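Local coordinates for protocadherin gamma-B3 (Homo sapiens, PDB 5K8R), which is a potential calcium-dependent cell-adhesion protein that may help establish and maintain specific neuronal connections in the brain, represented here by its first four extracellular cadherin repeats, at residues Leu232-Ile237 and Ile287-Lys292; Gly269-Ile274 and Cys301-Asp306; Ala337-His342 and Ile352-Lys357; Phe362-Val365 and Thr371-Leu374. One frame throughout, in Å; residues are numbered along the deposited sequence.

Interaction 1. Residues Leu232-Ile237 and Ile287-Lys292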
loop_
_atom_site.group_PDB
_atom_site.type_symbol
_atom_site.label_atom_id
_atom_site.label_comp_id
_atom_site.label_asym_id
_atom_site.label_seq_id
_atom_site.Cartn_x
_atom_site.Cartn_y
_atom_site.Cartn_z
ATOM N N LEU A 232 31.028 2.147 -11.084
ATOM C CA LEU A 232 30.021 1.338 -11.764
ATOM C C LEU A 232 28.643 1.833 -11.338
ATOM O O LEU A 232 28.516 2.794 -10.574
ATOM C CB LEU A 232 30.207 -0.155 -11.467
ATOM C CG LEU A 232 30.113 -0.653 -10.023
ATOM C CD1 LEU A 232 28.691 -1.057 -9.651
ATOM C CD2 LEU A 232 31.067 -1.813 -9.815
ATOM N N LYS A 233 27.604 1.161 -11.835
ATOM C CA LYS A 233 26.229 1.519 -11.501
ATOM C C LYS A 233 25.373 0.265 -11.541
ATOM O O LYS A 233 25.185 -0.318 -12.612
ATOM C CB LYS A 233 25.676 2.572 -12.466
ATOM C CG LYS A 233 24.235 2.957 -12.179
ATOM C CD LYS A 233 23.713 3.954 -13.199
ATOM C CE LYS A 233 22.244 4.282 -12.968
ATOM N NZ LYS A 233 21.726 5.232 -13.994
ATOM N N VAL A 234 24.857 -0.147 -10.384
ATOM C CA VAL A 234 23.954 -1.287 -10.345
ATOM C C VAL A 234 22.566 -0.859 -10.812
ATOM O O VAL A 234 22.243 0.328 -10.908
ATOM C CB VAL A 234 23.905 -1.909 -8.941
ATOM C CG1 VAL A 234 25.313 -2.232 -8.456
ATOM C CG2 VAL A 234 23.195 -0.985 -7.968
ATOM N N MET A 235 21.734 -1.851 -11.114
ATOM C CA MET A 235 20.408 -1.591 -11.654
ATOM C C MET A 235 19.473 -2.722 -11.259
ATOM O O MET A 235 19.804 -3.898 -11.440
ATOM C CB MET A 235 20.452 -1.450 -13.181
ATOM C CG MET A 235 19.093 -1.189 -13.825
ATOM S SD MET A 235 18.442 0.450 -13.451
ATOM C CE MET A 235 16.941 0.432 -14.425
ATOM N N ALA A 236 18.309 -2.357 -10.725
ATOM C CA ALA A 236 17.260 -3.301 -10.371
ATOM C C ALA A 236 15.959 -2.855 -11.021
ATOM O O ALA A 236 15.660 -1.659 -11.072
ATOM C CB ALA A 236 17.080 -3.407 -8.850
ATOM N N ILE A 237 15.191 -3.822 -11.520
ATOM C CA ILE A 237 13.949 -3.560 -12.237
ATOM C C ILE A 237 12.793 -4.130 -11.428
ATOM O O ILE A 237 12.866 -5.267 -10.948
ATOM C CB ILE A 237 13.977 -4.163 -13.654
ATOM C CG1 ILE A 237 15.170 -3.618 -14.441
ATOM C CG2 ILE A 237 12.673 -3.879 -14.387
ATOM C CD1 ILE A 237 15.291 -4.185 -15.838
ATOM N N ILE A 287 31.632 -6.745 -2.371
ATOM C CA ILE A 287 30.642 -6.065 -1.544
ATOM C C ILE A 287 29.256 -6.568 -1.920
ATOM O O ILE A 287 28.932 -6.677 -3.106
ATOM C CB ILE A 287 30.718 -4.536 -1.716
ATOM C CG1 ILE A 287 32.135 -4.033 -1.435
ATOM C CG2 ILE A 287 29.716 -3.850 -0.811
ATOM C CD1 ILE A 287 32.371 -2.609 -1.890
ATOM N N GLY A 288 28.438 -6.864 -0.913
ATOM C CA GLY A 288 27.058 -7.251 -1.147
ATOM C C GLY A 288 26.155 -6.030 -1.262
ATOM O O GLY A 288 26.282 -5.069 -0.504
ATOM N N VAL A 289 25.230 -6.089 -2.217
ATOM C CA VAL A 289 24.320 -4.989 -2.509
ATOM C C VAL A 289 22.887 -5.492 -2.384
ATOM O O VAL A 289 22.549 -6.561 -2.908
ATOM C CB VAL A 289 24.574 -4.398 -3.909
ATOM C CG1 VAL A 289 23.532 -3.339 -4.238
ATOM C CG2 VAL A 289 25.976 -3.811 -3.986
ATOM N N GLU A 290 22.054 -4.717 -1.693
ATOM C CA GLU A 290 20.652 -5.028 -1.468
ATOM C C GLU A 290 19.775 -3.970 -2.124
ATOM O O GLU A 290 20.080 -2.773 -2.064
ATOM C CB GLU A 290 20.338 -5.102 0.032
ATOM C CG GLU A 290 18.860 -5.251 0.363
ATOM C CD GLU A 290 18.560 -4.988 1.824
ATOM O OE1 GLU A 290 19.383 -4.327 2.493
ATOM O OE2 GLU A 290 17.503 -5.442 2.308
ATOM N N ALA A 291 18.689 -4.420 -2.749
ATOM C CA ALA A 291 17.684 -3.548 -3.338
ATOM C C ALA A 291 16.332 -3.860 -2.715
ATOM O O ALA A 291 15.914 -5.024 -2.681
ATOM C CB ALA A 291 17.618 -3.720 -4.857
ATOM N N LYS A 292 15.656 -2.826 -2.218
ATOM C CA LYS A 292 14.353 -2.970 -1.585
ATOM C C LYS A 292 13.323 -2.114 -2.309
ATOM O O LYS A 292 13.665 -1.117 -2.952
ATOM C CB LYS A 292 14.402 -2.572 -0.104
ATOM C CG LYS A 292 15.308 -3.439 0.752
ATOM C CD LYS A 292 15.399 -2.897 2.170
ATOM C CE LYS A 292 14.023 -2.777 2.808
ATOM N NZ LYS A 292 14.097 -2.201 4.180
#
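The backbone N of Ala236 is hydrogen-bonded to the hydroxyl of Tyr249, while the methyl of Ala236 faces Ala291 across the core. This is the inside of the third cadherin repeat, a Greek-key beta-sandwich. Strand 230-237 belongs to one sheet and strand 284-292 to the other. The two segments run in roughly the same direction and exchange no hydrogen bonds. What joins them is two apolar pairs, formed by alternate residues of each strand.

Ala236 CB and Ala291 CB approach almost head-on, at 4.0 Å. Two such short side chains can meet because the backbones come close here, with 7.1 Å between Ala236 CA and Ala291 CA. At the valine pair the sheets stand further apart, with Val234 CA and Val289 CA separated by 8.7 Å. The larger side chains span this wider gap. In Val234 a chi1 of -53° places CG2 between the backbone N and the carbonyl carbon, and this branch faces the other sheet.

Phe212 packs against Val234, Val289 and Ala291, and Ile247 touches both alanines. Val234 lies where strand 230-237 is interrupted, yet its backbone still bonds to that of Gly269 on the neighbouring strand. All four touching residues are buried, and the side chain of Ala236 is about 10 Å from a bound calcium ion.

Val234 CG2 meets Val289 CG1 at 4.4 Å, a loose apolar contact.

Interaction 2. Residues Gly269-Ile274 and Cys301-Asp306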
loop_
_atom_site.group_PDB
_atom_site.type_symbol
_atom_site.label_atom_id
_atom_site.label_comp_id
_atom_site.label_asym_id
_atom_site.label_seq_id
_atom_site.Cartn_x
_atom_site.Cartn_y
_atom_site.Cartn_z
ATOM N N GLY A 269 21.579 4.235 -7.542
ATOM C CA GLY A 269 22.337 3.001 -7.498
ATOM C C GLY A 269 23.734 3.114 -8.054
ATOM O O GLY A 269 24.388 2.092 -8.281
ATOM N N GLU A 270 24.207 4.333 -8.287
ATOM C CA GLU A 270 25.534 4.550 -8.838
ATOM C C GLU A 270 26.579 4.431 -7.738
ATOM O O GLU A 270 26.495 5.116 -6.713
ATOM C CB GLU A 270 25.616 5.924 -9.500
ATOM C CG GLU A 270 27.001 6.268 -10.013
ATOM C CD GLU A 270 27.080 7.661 -10.599
ATOM O OE1 GLU A 270 26.018 8.262 -10.864
ATOM O OE2 GLU A 270 28.209 8.160 -10.791
ATOM N N LEU A 271 27.561 3.562 -7.950
ATOM C CA LEU A 271 28.644 3.373 -6.996
ATOM C C LEU A 271 29.776 4.342 -7.315
ATOM O O LEU A 271 30.194 4.458 -8.471
ATOM C CB LEU A 271 29.145 1.928 -7.031
ATOM C CG LEU A 271 29.621 1.285 -5.725
ATOM C CD1 LEU A 271 29.829 -0.206 -5.927
ATOM C CD2 LEU A 271 30.899 1.933 -5.220
ATOM N N THR A 272 30.260 5.039 -6.291
ATOM C CA THR A 272 31.361 5.981 -6.427
ATOM C C THR A 272 32.361 5.745 -5.304
ATOM O O THR A 272 32.106 4.995 -4.359
ATOM C CB THR A 272 30.873 7.437 -6.400
ATOM O OG1 THR A 272 30.136 7.675 -5.193
ATOM C CG2 THR A 272 29.984 7.736 -7.603
ATOM N N THR A 273 33.513 6.394 -5.419
ATOM C CA THR A 273 34.532 6.347 -4.384
ATOM C C THR A 273 34.494 7.627 -3.559
ATOM O O THR A 273 34.177 8.705 -4.065
ATOM C CB THR A 273 35.928 6.165 -4.988
ATOM O OG1 THR A 273 36.275 7.322 -5.758
ATOM C CG2 THR A 273 35.966 4.934 -5.883
ATOM N N ILE A 274 34.809 7.492 -2.273
ATOM C CA ILE A 274 34.935 8.640 -1.384
ATOM C C ILE A 274 36.311 8.737 -0.744
ATOM O O ILE A 274 36.617 9.769 -0.128
ATOM C CB ILE A 274 33.844 8.635 -0.290
ATOM C CG1 ILE A 274 33.958 7.380 0.576
ATOM C CG2 ILE A 274 32.463 8.735 -0.916
ATOM C CD1 ILE A 274 32.882 7.271 1.635
ATOM N N CYS A 301 22.680 -8.766 -4.813
ATOM C CA CYS A 301 23.712 -9.042 -5.802
ATOM C C CYS A 301 25.068 -8.735 -5.180
ATOM O O CYS A 301 25.167 -8.373 -4.003
ATOM C CB CYS A 301 23.491 -8.230 -7.084
ATOM S SG CYS A 301 23.805 -6.459 -6.912
ATOM N N LYS A 302 26.122 -8.877 -5.976
ATOM C CA LYS A 302 27.478 -8.628 -5.512
ATOM C C LYS A 302 28.194 -7.692 -6.475
ATOM O O LYS A 302 27.826 -7.561 -7.645
ATOM C CB LYS A 302 28.271 -9.934 -5.354
ATOM C CG LYS A 302 27.764 -10.832 -4.236
ATOM C CD LYS A 302 28.688 -12.017 -4.010
ATOM C CE LYS A 302 28.203 -12.882 -2.856
ATOM N NZ LYS A 302 29.131 -14.016 -2.582
ATOM N N VAL A 303 29.228 -7.036 -5.955
ATOM C CA VAL A 303 30.039 -6.085 -6.704
ATOM C C VAL A 303 31.501 -6.387 -6.405
ATOM O O VAL A 303 31.904 -6.412 -5.237
ATOM C CB VAL A 303 29.701 -4.629 -6.341
ATOM C CG1 VAL A 303 30.829 -3.701 -6.756
ATOM C CG2 VAL A 303 28.394 -4.207 -6.996
ATOM N N GLN A 304 32.288 -6.622 -7.451
ATOM C CA GLN A 304 33.715 -6.899 -7.315
ATOM C C GLN A 304 34.491 -5.780 -7.996
ATOM O O GLN A 304 34.433 -5.632 -9.222
ATOM C CB GLN A 304 34.075 -8.260 -7.907
ATOM C CG GLN A 304 35.535 -8.641 -7.710
ATOM C CD GLN A 304 35.822 -10.080 -8.087
ATOM O OE1 GLN A 304 34.909 -10.891 -8.237
ATOM N NE2 GLN A 304 37.100 -10.406 -8.243
ATOM N N ILE A 305 35.211 -4.997 -7.201
ATOM C CA ILE A 305 36.032 -3.896 -7.687
ATOM C C ILE A 305 37.485 -4.329 -7.566
ATOM O O ILE A 305 38.032 -4.405 -6.457
ATOM C CB ILE A 305 35.770 -2.601 -6.907
ATOM C CG1 ILE A 305 34.279 -2.256 -6.937
ATOM C CG2 ILE A 305 36.600 -1.460 -7.475
ATOM C CD1 ILE A 305 33.903 -1.091 -6.050
ATOM N N ASP A 306 38.108 -4.629 -8.702
ATOM C CA ASP A 306 39.510 -5.017 -8.736
ATOM C C ASP A 306 40.381 -3.791 -8.971
ATOM O O ASP A 306 40.046 -2.921 -9.778
ATOM C CB ASP A 306 39.756 -6.057 -9.830
ATOM C CG ASP A 306 38.984 -7.340 -9.596
ATOM O OD1 ASP A 306 38.814 -7.727 -8.420
ATOM O OD2 ASP A 306 38.547 -7.962 -10.587
#
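Val303 is the first residue of Cys301-Asp306 to meet the other segment. Its CG1 touches Leu271 CD1 at 3.7 Å, the two side chains reaching toward each other tip to tip. The CG1 branch lies opposite the backbone N of Val303, with chi1 at 161°. Leu271 keeps chi2 extended at 170°, which carries CD1 far enough to cross the gap.

Gln304 turns to the other face of its strand. Its NE2 donates a hydrogen bond to Asp306 OD1 at 3.2 Å, nearly in the amide plane and onto the syn lone pair of the carboxylate.

The alternation reflects the cadherin beta-sandwich: Val303 and Ile305 face inward from strand 298-308, toward strand 270-273 of the opposing sheet. Ile305 comes next, with its CD1 4.2 Å from Leu271 CD1. Ile305 CD1 is also 4.1 Å from Val303 CG1, so the three methyls form a nearly even triangle. Phe262 packs against both Leu271 and Ile305, and Leu232 touches both Leu271 and Val303.

Asp306 faces outward again. Its OD2 forms a salt bridge with Arg218 NE, and its OD1, besides the bond from Gln304, is hydrogen-bonded to Ser284 OG.

Interaction 3. Residues Ala337-His342 and Ile352-Lys357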
loop_
_atom_site.group_PDB
_atom_site.type_symbol
_atom_site.label_atom_id
_atom_site.label_comp_id
_atom_site.label_asym_id
_atom_site.label_seq_id
_atom_site.Cartn_x
_atom_site.Cartn_y
_atom_site.Cartn_z
ATOM N N ALA A 337 80.573 -2.071 1.865
ATOM C CA ALA A 337 79.230 -1.623 2.197
ATOM C C ALA A 337 78.224 -2.664 1.733
ATOM O O ALA A 337 78.478 -3.421 0.791
ATOM C CB ALA A 337 78.917 -0.260 1.568
ATOM N N LEU A 338 77.079 -2.695 2.408
ATOM C CA LEU A 338 75.980 -3.589 2.078
ATOM C C LEU A 338 74.802 -2.764 1.582
ATOM O O LEU A 338 74.442 -1.752 2.197
ATOM C CB LEU A 338 75.570 -4.427 3.291
ATOM C CG LEU A 338 76.648 -5.323 3.903
ATOM C CD1 LEU A 338 76.089 -6.115 5.076
ATOM C CD2 LEU A 338 77.233 -6.255 2.854
ATOM N N ILE A 339 74.207 -3.197 0.472
ATOM C CA ILE A 339 73.112 -2.491 -0.182
ATOM C C ILE A 339 71.887 -3.396 -0.178
ATOM O O ILE A 339 71.985 -4.584 -0.509
ATOM C CB ILE A 339 73.484 -2.078 -1.618
ATOM C CG1 ILE A 339 74.815 -1.322 -1.624
ATOM C CG2 ILE A 339 72.382 -1.231 -2.234
ATOM C CD1 ILE A 339 75.317 -0.979 -3.008
ATOM N N LYS A 340 70.736 -2.831 0.190
ATOM C CA LYS A 340 69.480 -3.577 0.291
ATOM C C LYS A 340 68.374 -2.705 -0.297
ATOM O O LYS A 340 67.914 -1.757 0.346
ATOM C CB LYS A 340 69.182 -3.956 1.737
ATOM C CG LYS A 340 67.792 -4.533 1.981
ATOM C CD LYS A 340 67.566 -5.818 1.203
ATOM C CE LYS A 340 66.379 -6.595 1.759
ATOM N NZ LYS A 340 65.156 -5.755 1.873
ATOM N N THR A 341 67.954 -3.027 -1.516
ATOM C CA THR A 341 66.902 -2.294 -2.203
ATOM C C THR A 341 65.559 -2.982 -1.991
ATOM O O THR A 341 65.488 -4.201 -1.821
ATOM C CB THR A 341 67.191 -2.191 -3.704
ATOM O OG1 THR A 341 67.054 -3.483 -4.308
ATOM C CG2 THR A 341 68.602 -1.676 -3.942
ATOM N N HIS A 342 64.496 -2.198 -2.023
ATOM C CA HIS A 342 63.145 -2.708 -1.920
ATOM C C HIS A 342 62.145 -1.759 -2.524
ATOM O O HIS A 342 62.290 -0.569 -2.411
ATOM C CB HIS A 342 62.781 -3.116 -0.503
ATOM C CG HIS A 342 62.166 -2.038 0.310
ATOM N ND1 HIS A 342 60.864 -1.637 0.143
ATOM C CD2 HIS A 342 62.664 -1.290 1.317
ATOM C CE1 HIS A 342 60.590 -0.676 1.001
ATOM N NE2 HIS A 342 61.667 -0.445 1.726
ATOM N N ILE A 352 63.998 -3.823 -9.566
ATOM C CA ILE A 352 64.926 -2.758 -9.206
ATOM C C ILE A 352 66.255 -2.981 -9.912
ATOM O O ILE A 352 66.813 -4.083 -9.866
ATOM C CB ILE A 352 65.137 -2.680 -7.682
ATOM C CG1 ILE A 352 63.802 -2.465 -6.972
ATOM C CG2 ILE A 352 66.114 -1.565 -7.335
ATOM C CD1 ILE A 352 63.915 -2.445 -5.470
ATOM N N LEU A 353 66.758 -1.934 -10.557
ATOM C CA LEU A 353 68.119 -1.887 -11.076
ATOM C C LEU A 353 68.931 -0.951 -10.190
ATOM O O LEU A 353 68.601 0.234 -10.067
ATOM C CB LEU A 353 68.143 -1.416 -12.530
ATOM C CG LEU A 353 69.528 -1.113 -13.110
ATOM C CD1 LEU A 353 70.424 -2.341 -13.050
ATOM C CD2 LEU A 353 69.416 -0.596 -14.536
ATOM N N CYS A 354 69.978 -1.486 -9.570
ATOM C CA CYS A 354 70.832 -0.739 -8.659
ATOM C C CYS A 354 72.201 -0.552 -9.295
ATOM O O CYS A 354 72.826 -1.526 -9.729
ATOM C CB CYS A 354 70.961 -1.462 -7.317
ATOM S SG CYS A 354 72.108 -0.692 -6.160
ATOM N N GLN A 355 72.667 0.693 -9.347
ATOM C CA GLN A 355 73.916 1.011 -10.019
ATOM C C GLN A 355 74.674 2.075 -9.237
ATOM O O GLN A 355 74.131 2.748 -8.353
ATOM C CB GLN A 355 73.671 1.464 -11.464
ATOM C CG GLN A 355 72.559 2.483 -11.620
ATOM C CD GLN A 355 72.199 2.729 -13.071
ATOM O OE1 GLN A 355 72.647 2.009 -13.964
ATOM N NE2 GLN A 355 71.385 3.750 -13.316
ATOM N N LEU A 356 75.951 2.217 -9.589
ATOM C CA LEU A 356 76.892 3.096 -8.908
ATOM C C LEU A 356 77.218 4.274 -9.818
ATOM O O LEU A 356 77.679 4.081 -10.947
ATOM C CB LEU A 356 78.162 2.329 -8.536
ATOM C CG LEU A 356 79.201 3.016 -7.651
ATOM C CD1 LEU A 356 78.560 4.111 -6.820
ATOM C CD2 LEU A 356 79.892 1.994 -6.760
ATOM N N LYS A 357 76.983 5.488 -9.322
ATOM C CA LYS A 357 77.207 6.712 -10.084
ATOM C C LYS A 357 78.536 7.325 -9.653
ATOM O O LYS A 357 78.665 7.809 -8.524
ATOM C CB LYS A 357 76.060 7.698 -9.878
ATOM C CG LYS A 357 76.203 8.988 -10.669
ATOM C CD LYS A 357 75.150 10.009 -10.267
ATOM C CE LYS A 357 75.348 10.467 -8.831
ATOM N NZ LYS A 357 74.343 11.488 -8.424
#
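Ile352 slides alongside Thr341, the two side chains pointing in opposite directions as they pass. Ile352 CD1 lies 3.5 Å from Thr341 OG1 and equally close to the backbone N of His342. Ile352 CG2 is 3.7 Å from Thr341 OG1. These contacts cross the beta-sandwich of the fourth cadherin repeat. Strands 337-342 and 352-357 lie in opposing sheets, run nearly antiparallel at 151°, and have axes 8.2 Å apart. They share no hydrogen bond across the gap.

The threonine hydroxyl is set in the crowded position between its backbone N and carbonyl carbon, with chi1 at 70°. It thereby faces the isoleucine, while CG2 is turned along the strand to Cys354 CB. Further along the strands the packing passes to a sulfur atom. Cys354 SG lies opposite its own backbone N, with chi1 at 175°, and meets Ile339 CG2 at 4.0 Å. With an alanine in place of Ile352, CG2 and CD1 are gone, and a gap is likely to open beside the Thr341 hydroxyl and the His342 backbone.

Further out, Ile352 touches Asp343, a calcium ligand, and its side chain is about 7 Å from a bound calcium ion. The outer side of strand 335-342 meets the second subunit of the homodimer, where Leu338 packs on Val79, Lys340 on Glu77 and His342 on Glu41 of that chain. Within the core, Cys354 is backed by Ile392 and by Tyr372, whose CE2 lies 3.6 Å from Cys354 CB.

Interaction 4. Residues Phe362-Val365 and Thr371-Leu374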
loop_
_atom_site.group_PDB
_atom_site.type_symbol
_atom_site.label_atom_id
_atom_site.label_comp_id
_atom_site.label_asym_id
_atom_site.label_seq_id
_atom_site.Cartn_x
_atom_site.Cartn_y
_atom_site.Cartn_z
ATOM N N PHE A 362 85.600 1.387 -6.447
ATOM C CA PHE A 362 84.672 0.406 -5.906
ATOM C C PHE A 362 83.837 -0.172 -7.045
ATOM O O PHE A 362 83.945 0.247 -8.202
ATOM C CB PHE A 362 83.779 1.027 -4.825
ATOM C CG PHE A 362 84.541 1.763 -3.758
ATOM C CD1 PHE A 362 85.353 1.080 -2.869
ATOM C CD2 PHE A 362 84.436 3.139 -3.640
ATOM C CE1 PHE A 362 86.053 1.757 -1.887
ATOM C CE2 PHE A 362 85.134 3.821 -2.661
ATOM C CZ PHE A 362 85.942 3.128 -1.783
ATOM N N LYS A 363 82.987 -1.137 -6.704
ATOM C CA LYS A 363 82.226 -1.893 -7.689
ATOM C C LYS A 363 81.104 -2.652 -6.998
ATOM O O LYS A 363 81.333 -3.309 -5.979
ATOM C CB LYS A 363 83.142 -2.861 -8.444
ATOM C CG LYS A 363 82.422 -3.792 -9.402
ATOM C CD LYS A 363 83.362 -4.866 -9.931
ATOM C CE LYS A 363 83.904 -5.732 -8.803
ATOM N NZ LYS A 363 84.770 -6.837 -9.304
ATOM N N ILE A 364 79.894 -2.569 -7.542
ATOM C CA ILE A 364 78.743 -3.246 -6.955
ATOM C C ILE A 364 78.695 -4.683 -7.457
ATOM O O ILE A 364 78.723 -4.936 -8.668
ATOM C CB ILE A 364 77.442 -2.496 -7.286
ATOM C CG1 ILE A 364 77.366 -1.191 -6.493
ATOM C CG2 ILE A 364 76.229 -3.370 -6.993
ATOM C CD1 ILE A 364 76.068 -0.435 -6.684
ATOM N N VAL A 365 78.622 -5.630 -6.525
ATOM C CA VAL A 365 78.516 -7.050 -6.838
ATOM C C VAL A 365 77.186 -7.549 -6.293
ATOM O O VAL A 365 76.959 -7.522 -5.077
ATOM C CB VAL A 365 79.687 -7.856 -6.253
ATOM C CG1 VAL A 365 79.519 -9.337 -6.565
ATOM C CG2 VAL A 365 81.011 -7.340 -6.794
ATOM N N THR A 371 69.919 -7.632 -2.816
ATOM C CA THR A 371 71.078 -7.407 -1.961
ATOM C C THR A 371 72.332 -7.300 -2.816
ATOM O O THR A 371 72.566 -8.136 -3.695
ATOM C CB THR A 371 71.245 -8.525 -0.925
ATOM O OG1 THR A 371 71.395 -9.783 -1.592
ATOM C CG2 THR A 371 70.038 -8.581 0.002
ATOM N N TYR A 372 73.134 -6.271 -2.548
ATOM C CA TYR A 372 74.372 -6.018 -3.268
ATOM C C TYR A 372 75.488 -5.761 -2.264
ATOM O O TYR A 372 75.242 -5.515 -1.081
ATOM C CB TYR A 372 74.238 -4.819 -4.222
ATOM C CG TYR A 372 73.057 -4.897 -5.167
ATOM C CD1 TYR A 372 73.217 -5.325 -6.478
ATOM C CD2 TYR A 372 71.781 -4.534 -4.747
ATOM C CE1 TYR A 372 72.140 -5.395 -7.344
ATOM C CE2 TYR A 372 70.700 -4.605 -5.604
ATOM C CZ TYR A 372 70.884 -5.035 -6.901
ATOM O OH TYR A 372 69.810 -5.102 -7.759
ATOM N N ARG A 373 76.725 -5.817 -2.752
ATOM C CA ARG A 373 77.902 -5.545 -1.935
ATOM C C ARG A 373 78.793 -4.554 -2.665
ATOM O O ARG A 373 79.198 -4.804 -3.806
ATOM C CB ARG A 373 78.679 -6.829 -1.621
ATOM C CG ARG A 373 78.119 -7.628 -0.457
ATOM C CD ARG A 373 79.012 -8.810 -0.093
ATOM N NE ARG A 373 79.061 -9.819 -1.148
ATOM C CZ ARG A 373 80.065 -9.957 -2.009
ATOM N NH1 ARG A 373 81.114 -9.150 -1.942
ATOM N NH2 ARG A 373 80.021 -10.905 -2.935
ATOM N N LEU A 374 79.090 -3.433 -2.014
ATOM C CA LEU A 374 80.075 -2.490 -2.526
ATOM C C LEU A 374 81.465 -3.022 -2.203
ATOM O O LEU A 374 81.826 -3.159 -1.029
ATOM C CB LEU A 374 79.862 -1.107 -1.917
ATOM C CG LEU A 374 80.679 0.033 -2.524
ATOM C CD1 LEU A 374 80.294 0.248 -3.980
ATOM C CD2 LEU A 374 80.495 1.310 -1.721
#
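In Ile364 a chi1 of -72° sends CG1 to one flank and CG2 to the other, and each finds a partner on Thr371-Leu374. CG2 crosses obliquely to Tyr372, coming within 3.6 Å of Tyr372 CD1. CG1 lies 4.1 Å from Leu374 CD1. Leu374 has its CG opposite the backbone N, with chi1 at -171°, which extends the side chain toward the opposing strand. Its CD1 also reaches Phe362 CB at 3.7 Å. The Phe362 ring itself leads away and packs edge-to-face with Tyr388.

Two backbone bonds hold the strands together at the hydrogen-bonded pair Val365 and Arg373. Val365 N donates to Arg373 O at 2.9 Å, nearly straight at 164°. Arg373 N donates to Val365 O at 2.9 Å and is more bent. Arg373 O also receives a CA-H...O contact from Ile364 CA at 3.5 Å. Ile364 and Leu374 form the adjacent non-hydrogen-bonded pair.

Val365 and Arg373 point to the other face of the sheet. There Val365 CG1 lies 4.0 Å from Arg373 NH2, and Arg373 NE forms a salt bridge with Asp367 in the turn. That bridge should help fix the bent arginine chain.

Ile364 and Leu374 face inward onto Leu356 of the opposing sheet. The arrangement is a beta hairpin, strands 362-366 and 371-376, at the edge of a cadherin beta-sandwich.

The four contacts form two pairs, one in each of two successive cadherin repeats. Interactions 1 and 2 share the core of the third repeat, with centres about 9 Å apart. Their segments alternate along the chain and are joined by backbone bonds, Leu232 O to Leu271 N and Ile287 O to Val303 N, both 2.9 Å. Interactions 3 and 4, in the fourth repeat, have centres about 8 Å apart and touch. Ala337 O and Ile339 O pair with Leu374 N and Tyr372 N, and Leu356 packs on Leu374. The pairs do not touch: interactions 1 and 3 have centres about 50 Å apart. Calcium sites with ligands such as Glu223 and Asp345 bridge the repeats.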